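Local coordinates for response regulator receiver domain protein (CheY) (Rhodospirillum rubrum, PDB 3HEB) that probably acts as a phosphorylation-controlled switch in two-component signalling, taking up a phosphoryl group from a partner histidine kinase, at residues V93-T98 with V114-P119; I10-G15 with L67-M72. One frame throughout, in Å; residues are numbered along the deposited sequence.

Interaction 1. Residues V93-T98 with V114-P119; sequences VILTTT and VYITKP
I94 and Y115 are neighbours on adjacent parallel strands, with Y115 CE1 resting 3.6 Å from I94 CG2. The backbone ladder beneath them starts with I94 N to V114 O (2.8 Å) and continues through I116 N to I94 O and T96 N to I116 O. It ends with K118 N to T96 O at 2.6 Å, a nearly straight bond. V93, L95, V114 and I116 pack on one face, L95 CD1 reaching I116 CG2 at 3.7 Å. The other face is dominated by the Y115 ring. Chi1 of -176° turns this ring away from its own amide and over toward strand 92-96, where the hydroxyl passes the methyl of T96. That hydroxyl donates to T98 O at 2.9 Å, entering well above the carbonyl plane. A phenylalanine here would probably leave T98 O without this donor and the loop after the strand less firmly placed. I104 and C107 of helix 101-109 pack against the Y115 side chain. K118 runs extended past the T96 carbonyl, its CE 3.4 Å from L95 O, and its NZ goes on to H16. Toward solvent the fit slackens: exposed T97 brings OG1 only to 4.1 Å from K118 CD. At the assembly edge of the contact, T117 OG1 bonds Q140 of the second subunit. T96 OG1 bonds D66, the predicted phosphoacceptor. These are the last two strands of the receiver fold, joined by a beta-alpha-beta crossover through helix 101-109, and T96, Y115 and K118 probably correspond to the switch threonine and aromatic residue and the invariant lysine of CheY-like receivers.

Interaction 2. Residues I10-G15 with L67-M72; sequences IEDDLG and LNLPDM
D12 and P70 run alongside in opposing senses, D12 CB 3.5 Å from P70 CD. With chi1 at 67°, D12 CG is held between its own backbone N and carbonyl carbon, and the carboxylate faces the N68 carbonyl. D12 OD1 comes within 3.0 Å of N68 O, yet both are acceptors and no bond joins them; instead a water donates 2.7 Å to D12 OD2 and 3.2 Å to N68 O, bridging the two segments. Deeper in, I10 and L69 meet at about a right angle, with I10 CG2 at 3.9 Å from L69 CD1. This pair carries the apolar side of the contact; I10 also touches A42 of helix 39-47, and L69 touches I77 of helix 74-83. D12 lies against the N68 carbonyl, and with E11 and D66 close by this is the acidic pocket of receiver domains; in relatives its counterparts bind magnesium, so the crowding of oxygens here is consistent with a cation site. Next along the chain, carboxylates accept backbone N-H groups. D13 N donates to the anti lone pair of E11 OE2 at 3.1 Å, the bond fairly straight at 158°. D13 is in turn the N-cap of helix 14-26, its OD2 accepting a weak bond from G15 N and another bond from H16 N.

How the interactions relate
The two interactions lie about 13 Å apart, centre to centre, within one receiver domain, and come in series along the chain: interaction 2 closes before interaction 1 opens. Both belong to the five-stranded parallel sheet and its loops. Interaction 2 lies at the C-terminal ends of strands 6-10 and 61-65, whereas interaction 1 runs along strands 92-96 and 114-117 and reaches that end at T96-K118. A salt bridge from K118 NZ to E11 OE1, 2.7 Å long, links the two contacts directly, and I94 and T96 pack on L67. Both reach D66, the predicted phosphorylation site, through T96, D12 and E11, so that the acidic pocket and the probable switch residues meet there.

Interaction 1. Residues V93-T98 with V114-P119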
# COMPACT_ATOMS: atom_id res chain seq x y z
N VAL A 93 6.24 2.99 2.08
CA VAL A 93 5.48 2.79 3.30
C VAL A 93 5.98 3.79 4.33
O VAL A 93 7.12 3.72 4.78
CB VAL A 93 5.66 1.33 3.84
CG1 VAL A 93 5.00 1.19 5.20
CG2 VAL A 93 5.02 0.34 2.87
N ILE A 94 5.12 4.74 4.67
CA ILE A 94 5.49 5.75 5.65
C ILE A 94 5.36 5.09 7.01
O ILE A 94 4.35 4.47 7.32
CB ILE A 94 4.55 6.97 5.62
CG1 ILE A 94 4.61 7.65 4.25
CG2 ILE A 94 4.94 7.93 6.72
CD1 ILE A 94 5.97 8.19 3.90
N LEU A 95 6.40 5.22 7.82
CA LEU A 95 6.40 4.64 9.15
C LEU A 95 6.92 5.74 10.08
O LEU A 95 8.13 5.92 10.27
CB LEU A 95 7.31 3.41 9.16
CG LEU A 95 7.42 2.58 10.44
CD1 LEU A 95 6.05 2.15 10.93
CD2 LEU A 95 8.30 1.35 10.16
N THR A 96 5.99 6.48 10.66
CA THR A 96 6.37 7.57 11.53
C THR A 96 5.52 7.68 12.79
O THR A 96 4.51 6.99 12.94
CB THR A 96 6.30 8.89 10.76
OG1 THR A 96 6.92 9.93 11.53
CG2 THR A 96 4.84 9.24 10.47
N THR A 97 5.93 8.58 13.67
CA THR A 97 5.27 8.81 14.95
C THR A 97 3.90 9.49 14.87
O THR A 97 2.94 9.03 15.47
CB THR A 97 6.19 9.63 15.89
OG1 THR A 97 7.30 8.82 16.29
CG2 THR A 97 5.43 10.09 17.12
N THR A 98 3.81 10.59 14.13
CA THR A 98 2.56 11.33 14.07
C THR A 98 1.37 10.56 13.52
O THR A 98 1.54 9.58 12.78
CB THR A 98 2.71 12.63 13.26
OG1 THR A 98 1.48 13.36 13.31
CG2 THR A 98 3.06 12.33 11.81
N VAL A 114 1.35 3.26 1.50
CA VAL A 114 0.83 2.92 2.81
C VAL A 114 1.42 3.85 3.87
O VAL A 114 2.55 4.33 3.74
CB VAL A 114 1.20 1.47 3.19
CG1 VAL A 114 0.69 1.12 4.59
CG2 VAL A 114 0.64 0.50 2.15
N TYR A 115 0.64 4.10 4.91
CA TYR A 115 1.06 4.94 6.01
C TYR A 115 0.79 4.18 7.30
O TYR A 115 -0.33 3.69 7.53
CB TYR A 115 0.29 6.26 6.00
CG TYR A 115 0.76 7.23 7.06
CD1 TYR A 115 1.39 8.43 6.71
CD2 TYR A 115 0.55 6.97 8.42
CE1 TYR A 115 1.79 9.33 7.67
CE2 TYR A 115 0.95 7.88 9.38
CZ TYR A 115 1.57 9.06 9.00
OH TYR A 115 1.95 9.98 9.96
N ILE A 116 1.82 4.05 8.12
CA ILE A 116 1.69 3.35 9.39
C ILE A 116 2.21 4.24 10.49
O ILE A 116 3.37 4.66 10.46
CB ILE A 116 2.53 2.06 9.41
CG1 ILE A 116 2.04 1.10 8.32
CG2 ILE A 116 2.43 1.41 10.80
CD1 ILE A 116 2.85 -0.19 8.23
N THR A 117 1.35 4.54 11.46
CA THR A 117 1.77 5.35 12.59
C THR A 117 2.47 4.38 13.54
O THR A 117 1.91 3.33 13.89
CB THR A 117 0.56 5.99 13.31
OG1 THR A 117 -0.04 6.98 12.47
CG2 THR A 117 1.00 6.63 14.63
N LYS A 118 3.69 4.71 13.94
CA LYS A 118 4.44 3.86 14.85
C LYS A 118 3.64 3.64 16.12
O LYS A 118 3.23 4.60 16.76
CB LYS A 118 5.78 4.51 15.22
CG LYS A 118 6.78 4.63 14.08
CD LYS A 118 8.08 5.21 14.59
CE LYS A 118 9.08 5.34 13.47
NZ LYS A 118 10.37 5.93 13.92
N PRO A 119 3.38 2.37 16.48
CA PRO A 119 2.62 2.16 17.72
C PRO A 119 3.48 2.66 18.88
O PRO A 119 4.71 2.51 18.87
CB PRO A 119 2.41 0.65 17.75
CG PRO A 119 2.37 0.27 16.28
CD PRO A 119 3.50 1.12 15.70

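Interaction 2. Residues I10-G15 with L67-M72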
# COMPACT_ATOMS: atom_id res chain seq x y z
N ILE A 10 14.69 4.03 5.71
CA ILE A 10 15.10 5.40 5.98
C ILE A 10 14.59 5.79 7.38
O ILE A 10 13.46 6.25 7.56
CB ILE A 10 14.54 6.37 4.91
CG1 ILE A 10 14.95 5.90 3.51
CG2 ILE A 10 15.06 7.80 5.16
CD1 ILE A 10 14.31 6.69 2.37
N GLU A 11 15.44 5.58 8.37
CA GLU A 11 15.11 5.85 9.75
C GLU A 11 16.36 6.37 10.45
O GLU A 11 17.44 5.83 10.26
CB GLU A 11 14.63 4.54 10.40
CG GLU A 11 14.39 4.61 11.90
CD GLU A 11 13.24 5.52 12.26
OE1 GLU A 11 12.08 5.16 11.96
OE2 GLU A 11 13.49 6.59 12.85
N ASP A 12 16.20 7.43 11.24
CA ASP A 12 17.33 8.04 11.95
C ASP A 12 17.41 7.60 13.40
O ASP A 12 18.48 7.68 14.01
CB ASP A 12 17.22 9.56 11.92
CG ASP A 12 16.05 10.06 12.72
OD1 ASP A 12 14.94 9.49 12.55
OD2 ASP A 12 16.23 11.02 13.50
N ASP A 13 16.29 7.17 13.97
CA ASP A 13 16.27 6.70 15.34
C ASP A 13 16.90 5.33 15.31
O ASP A 13 16.32 4.38 14.78
CB ASP A 13 14.84 6.61 15.89
CG ASP A 13 14.81 6.25 17.37
OD1 ASP A 13 14.05 6.89 18.12
OD2 ASP A 13 15.54 5.33 17.79
N LEU A 14 18.09 5.21 15.88
CA LEU A 14 18.80 3.95 15.88
C LEU A 14 18.09 2.88 16.67
O LEU A 14 18.24 1.69 16.39
CB LEU A 14 20.21 4.16 16.43
CG LEU A 14 21.06 5.04 15.51
CD1 LEU A 14 22.47 5.16 16.09
CD2 LEU A 14 21.11 4.43 14.11
N GLY A 15 17.30 3.30 17.64
CA GLY A 15 16.58 2.31 18.41
C GLY A 15 15.47 1.69 17.59
O GLY A 15 15.27 0.48 17.62
N LEU A 67 9.08 10.20 8.63
CA LEU A 67 8.96 11.59 8.18
C LEU A 67 9.87 12.51 8.97
O LEU A 67 10.24 13.59 8.50
CB LEU A 67 7.52 12.07 8.33
CG LEU A 67 6.42 11.24 7.67
CD1 LEU A 67 5.09 11.70 8.22
CD2 LEU A 67 6.47 11.37 6.13
N ASN A 68 10.22 12.07 10.18
CA ASN A 68 11.06 12.86 11.07
C ASN A 68 12.55 12.56 10.96
O ASN A 68 13.11 11.79 11.76
CB ASN A 68 10.57 12.69 12.51
CG ASN A 68 9.06 12.88 12.64
OD1 ASN A 68 8.50 13.87 12.17
ND2 ASN A 68 8.39 11.91 13.28
N LEU A 69 13.18 13.17 9.97
CA LEU A 69 14.61 12.99 9.72
C LEU A 69 15.37 14.22 10.21
O LEU A 69 14.81 15.31 10.31
CB LEU A 69 14.84 12.76 8.24
CG LEU A 69 14.10 11.51 7.73
CD1 LEU A 69 14.22 11.42 6.22
CD2 LEU A 69 14.66 10.26 8.42
N PRO A 70 16.67 14.05 10.52
CA PRO A 70 17.55 15.12 11.01
C PRO A 70 17.97 16.21 10.03
O PRO A 70 18.21 17.35 10.44
CB PRO A 70 18.74 14.35 11.55
CG PRO A 70 18.85 13.23 10.59
CD PRO A 70 17.42 12.78 10.45
N ASP A 71 18.07 15.88 8.75
CA ASP A 71 18.51 16.85 7.77
C ASP A 71 17.41 17.36 6.85
O ASP A 71 17.62 18.34 6.12
CB ASP A 71 19.65 16.26 6.95
CG ASP A 71 19.28 14.93 6.31
OD1 ASP A 71 18.20 14.39 6.63
OD2 ASP A 71 20.09 14.42 5.49
N MSE A 72 16.25 16.72 6.89
CA MSE A 72 15.11 17.13 6.06
C MSE A 72 13.87 16.46 6.61
O MSE A 72 13.89 15.92 7.72
CB MSE A 72 15.33 16.72 4.58
CG MSE A 72 15.53 15.21 4.32
SE MSE A 72 16.00 14.80 2.60
CE MSE A 72 17.65 15.32 2.58
O HOH W 1 15.29 13.55 13.34